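Local coordinates for protein TetR family transcriptional regulator (Chloroflexus aurantiacus, PDB 3NRG) that probably binds DNA at cis-regulatory regions and controls transcription, as other TetR-family regulators do, at residues Ile111-Lys114 and Ala115-Asp118; Pro3-Thr6 and Phe7-Leu10. All blocks are in the same frame, centred on the assembly; numbering follows the deposited sequence. Where two conformers were deposited one is given.

Contact 1: Ile111-Lys114 and Ala115-Asp118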
loop_
_atom_site.group_PDB
_atom_site.type_symbol
_atom_site.label_atom_id
_atom_site.label_comp_id
_atom_site.label_asym_id
_atom_site.label_seq_id
_atom_site.Cartn_x
_atom_site.Cartn_y
_atom_site.Cartn_z
ATOM N N ILE A 111 -5.861 -3.882 1.462
ATOM C CA ILE A 111 -6.756 -3.195 2.405
ATOM C C ILE A 111 -6.568 -1.657 2.291
ATOM O O ILE A 111 -7.553 -0.919 2.213
ATOM C CB ILE A 111 -6.542 -3.721 3.863
ATOM C CG1 ILE A 111 -6.959 -5.210 3.978
ATOM C CG2 ILE A 111 -7.299 -2.855 4.885
ATOM C CD1 ILE A 111 -6.370 -5.951 5.193
ATOM N N ALA A 112 -5.305 -1.199 2.214
ATOM C CA ALA A 112 -4.976 0.223 2.058
ATOM C C ALA A 112 -5.418 0.750 0.678
ATOM O O ALA A 112 -5.836 1.906 0.566
ATOM C CB ALA A 112 -3.480 0.436 2.249
ATOM N N TYR A 113 -5.337 -0.113 -0.364
ATOM C CA TYR A 113 -5.743 0.232 -1.727
ATOM C C TYR A 113 -7.258 0.422 -1.820
ATOM O O TYR A 113 -7.712 1.369 -2.473
ATOM C CB TYR A 113 -5.268 -0.847 -2.719
ATOM C CG TYR A 113 -5.695 -0.602 -4.155
ATOM C CD1 TYR A 113 -5.012 0.304 -4.962
ATOM C CD2 TYR A 113 -6.725 -1.341 -4.734
ATOM C CE1 TYR A 113 -5.392 0.523 -6.287
ATOM C CE2 TYR A 113 -7.109 -1.136 -6.059
ATOM C CZ TYR A 113 -6.437 -0.206 -6.834
ATOM O OH TYR A 113 -6.810 -0.007 -8.140
ATOM N N LYS A 114 -8.048 -0.484 -1.169
ATOM C CA LYS A 114 -9.510 -0.398 -1.189
ATOM C C LYS A 114 -10.012 0.860 -0.465
ATOM O O LYS A 114 -11.037 1.412 -0.846
ATOM C CB LYS A 114 -10.145 -1.663 -0.585
ATOM C CG LYS A 114 -10.194 -2.852 -1.540
ATOM C CD LYS A 114 -11.045 -3.985 -0.965
ATOM C CE LYS A 114 -11.311 -5.067 -1.980
ATOM N NZ LYS A 114 -12.261 -6.077 -1.467
ATOM N N ALA A 115 -9.257 1.337 0.561
ATOM C CA ALA A 115 -9.611 2.538 1.335
ATOM C C ALA A 115 -9.666 3.804 0.455
ATOM O O ALA A 115 -10.336 4.773 0.817
ATOM C CB ALA A 115 -8.620 2.736 2.474
ATOM N N LEU A 116 -8.963 3.785 -0.703
ATOM C CA LEU A 116 -8.952 4.898 -1.657
ATOM C C LEU A 116 -10.303 5.064 -2.372
ATOM O O LEU A 116 -10.618 6.165 -2.831
ATOM C CB LEU A 116 -7.858 4.686 -2.717
ATOM C CG LEU A 116 -6.412 4.760 -2.247
ATOM C CD1 LEU A 116 -5.492 4.150 -3.270
ATOM C CD2 LEU A 116 -6.002 6.190 -1.939
ATOM N N TYR A 117 -11.073 3.964 -2.516
ATOM C CA TYR A 117 -12.316 3.972 -3.287
ATOM C C TYR A 117 -13.558 3.634 -2.457
ATOM O O TYR A 117 -14.604 4.262 -2.636
ATOM C CB TYR A 117 -12.202 3.015 -4.501
ATOM C CG TYR A 117 -10.921 3.185 -5.296
ATOM C CD1 TYR A 117 -10.771 4.232 -6.202
ATOM C CD2 TYR A 117 -9.854 2.307 -5.133
ATOM C CE1 TYR A 117 -9.584 4.414 -6.908
ATOM C CE2 TYR A 117 -8.663 2.475 -5.838
ATOM C CZ TYR A 117 -8.534 3.529 -6.730
ATOM O OH TYR A 117 -7.368 3.693 -7.432
ATOM N N ASP A 118 -13.458 2.623 -1.582
ATOM C CA ASP A 118 -14.591 2.140 -0.793
ATOM C C ASP A 118 -14.991 3.072 0.360
ATOM O O ASP A 118 -14.142 3.777 0.912
ATOM C CB ASP A 118 -14.322 0.710 -0.278
ATOM C CG ASP A 118 -14.176 -0.343 -1.380
ATOM O OD1 ASP A 118 -14.328 0.017 -2.578
ATOM O OD2 ASP A 118 -13.909 -1.521 -1.046
#
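A115 N donates to I111 O at 3.3 Å, an i to i-4 bond. The short methyl of A115 suits this buried place, where Y61 of helix 57-78 and I130 of helix 124-147 press against it. At L116 the pattern tightens, for its N turns to Y113 O, three residues back. Leucine presents a branched apolar end beside the Y113 ring, its CD1 4.2 Å from Y113 CD1. The segment follows helix 106-114 of the TetR-like C-terminal domain on the way to helix 124-147, and its backbone bonds shift here from i-4 to i-3. Y117 N keeps the shorter step, donating to K114 O, while its side chain supplies an aromatic partner. CG of Y113 lies anti to the backbone N (chi1 178°), which carries the ring along the side of the turn where Y117 stands, and the edge of Y117 meets the face of Y113 in a T-shaped pair with planes 67° apart. Y117 CE2 sits over the rim of that face, 3.6 Å from Y113 CZ. Tyrosine suits both positions, since Y113 OH bonds E170 OE1 and Y117 OH bonds E170 OE2. D118 N returns to the i-4 step, meeting K114 O at 2.8 Å, so that one carbonyl holds the turn through two donors. The carboxylate of D118 crosses the K114 chain at an angle, OD2 being 3.8 Å from K114 CD.

Contact 2: Pro3-Thr6 and Phe7-Leu10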
loop_
_atom_site.group_PDB
_atom_site.type_symbol
_atom_site.label_atom_id
_atom_site.label_comp_id
_atom_site.label_asym_id
_atom_site.label_seq_id
_atom_site.Cartn_x
_atom_site.Cartn_y
_atom_site.Cartn_z
ATOM N N PRO A 3 -7.730 -1.840 20.036
ATOM C CA PRO A 3 -8.049 -3.255 20.336
ATOM C C PRO A 3 -7.928 -3.533 21.832
ATOM O O PRO A 3 -7.129 -2.885 22.507
ATOM C CB PRO A 3 -6.996 -4.041 19.538
ATOM C CG PRO A 3 -6.460 -3.075 18.540
ATOM C CD PRO A 3 -6.532 -1.731 19.181
ATOM N N THR A 4 -8.737 -4.472 22.359
ATOM C CA THR A 4 -8.744 -4.779 23.793
ATOM C C THR A 4 -7.411 -5.353 24.256
ATOM O O THR A 4 -6.645 -5.890 23.444
ATOM C CB THR A 4 -9.913 -5.718 24.160
ATOM O OG1 THR A 4 -9.608 -7.048 23.739
ATOM C CG2 THR A 4 -11.247 -5.260 23.576
ATOM N N GLU A 5 -7.150 -5.277 25.573
ATOM C CA GLU A 5 -5.949 -5.845 26.172
ATOM C C GLU A 5 -5.992 -7.375 26.119
ATOM O O GLU A 5 -4.945 -8.014 26.127
ATOM C CB GLU A 5 -5.772 -5.343 27.610
ATOM C CG GLU A 5 -4.429 -4.677 27.854
ATOM C CD GLU A 5 -4.148 -3.451 27.007
ATOM O OE1 GLU A 5 -4.739 -2.385 27.288
ATOM O OE2 GLU A 5 -3.353 -3.561 26.050
ATOM N N THR A 6 -7.211 -7.956 25.986
ATOM C CA THR A 6 -7.410 -9.401 25.841
ATOM C C THR A 6 -6.786 -9.876 24.520
ATOM O O THR A 6 -6.141 -10.923 24.488
ATOM C CB THR A 6 -8.912 -9.747 25.926
ATOM O OG1 THR A 6 -9.490 -9.090 27.058
ATOM C CG2 THR A 6 -9.165 -11.251 26.011
ATOM N N PHE A 7 -6.949 -9.070 23.443
ATOM C CA PHE A 7 -6.362 -9.344 22.126
ATOM C C PHE A 7 -4.847 -9.289 22.197
ATOM O O PHE A 7 -4.178 -10.177 21.667
ATOM C CB PHE A 7 -6.890 -8.342 21.074
ATOM C CG PHE A 7 -6.172 -8.387 19.736
ATOM C CD1 PHE A 7 -6.423 -9.409 18.825
ATOM C CD2 PHE A 7 -5.261 -7.394 19.382
ATOM C CE1 PHE A 7 -5.742 -9.461 17.600
ATOM C CE2 PHE A 7 -4.585 -7.447 18.157
ATOM C CZ PHE A 7 -4.832 -8.477 17.274
ATOM N N PHE A 8 -4.298 -8.246 22.857
ATOM C CA PHE A 8 -2.850 -8.065 22.979
ATOM C C PHE A 8 -2.205 -9.084 23.911
ATOM O O PHE A 8 -1.036 -9.422 23.723
ATOM C CB PHE A 8 -2.509 -6.634 23.421
ATOM C CG PHE A 8 -2.876 -5.557 22.427
ATOM C CD1 PHE A 8 -2.368 -5.579 21.130
ATOM C CD2 PHE A 8 -3.654 -4.473 22.810
ATOM C CE1 PHE A 8 -2.698 -4.576 20.215
ATOM C CE2 PHE A 8 -3.960 -3.456 21.900
ATOM C CZ PHE A 8 -3.473 -3.510 20.611
ATOM N N ASN A 9 -2.966 -9.587 24.914
ATOM C CA ASN A 9 -2.453 -10.573 25.870
ATOM C C ASN A 9 -2.612 -12.025 25.389
ATOM O O ASN A 9 -2.292 -12.956 26.134
ATOM C CB ASN A 9 -3.063 -10.368 27.257
ATOM C CG ASN A 9 -2.467 -9.199 28.010
ATOM O OD1 ASN A 9 -1.281 -9.192 28.372
ATOM N ND2 ASN A 9 -3.289 -8.207 28.307
ATOM N N LEU A 10 -3.054 -12.215 24.124
ATOM C CA LEU A 10 -3.181 -13.544 23.517
ATOM C C LEU A 10 -1.796 -14.160 23.287
ATOM O O LEU A 10 -0.857 -13.433 22.944
ATOM C CB LEU A 10 -3.901 -13.447 22.157
ATOM C CG LEU A 10 -5.415 -13.353 22.167
ATOM C CD1 LEU A 10 -5.930 -13.001 20.788
ATOM C CD2 LEU A 10 -6.050 -14.658 22.640
#
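P3 and F8 meet through carbon, P3 CG lying 3.7 Å from F8 CZ, and P3 CB also comes 3.8 Å from F7 CD2. This is the close-packed side of the turn. F7 CD2 lies over the rim of one face of the F8 ring, while the F7 side chain, its CG anti to the backbone N (chi1 170°), is buried against L18 and I19 of helix 12-28 and the rings of F54 and Y63. A large flat hydrocarbon suits that place, and proline adds a compact apolar ring just ahead of the helix. The turn is the short helix 5-8, with T4 as its N-cap. Threonine fits because its hydroxyl, also bonded to Q52 O, can reach forward over the first turn to F7 N, which is shared weakly between T4 OG1 at 3.4 Å and T4 O. The other side is polar and largely exposed. N9 folds its amide back onto E5 O, the carbonyl at the start of the helix, as the chain leaves it: N9 N bonds E5 O at 2.8 Å, and N9 ND2 adds a weak bond. An acidic, flexible chain is at home here; that of E5 bends at chi2 (61°) and lays OE2 3.4 Å from F8 CD2, its carboxylate turned 24° from the ring plane. T6, also exposed, is met through its backbone, L10 CG lying 3.4 Å from T6 O.

In the fold
Contact 2 comes first along the chain, in the short helix 5-8 at the N-terminal end, and contact 1 follows about a hundred residues later, on helix 106-114 and the residues that follow it. Their centres lie about 26 Å apart and their nearest atoms about 12 Å apart, so they do not touch. Helices 12-28 and 57-78 link the two regions: each contact packs on helix 12-28, through F7 and L10 in contact 2 and I111 in contact 1, and Y63 and Y61 of helix 57-78 serve them respectively. Contact 2 thus abuts the predicted helix-turn-helix unit, whereas contact 1 belongs to the TetR-like C-terminal domain.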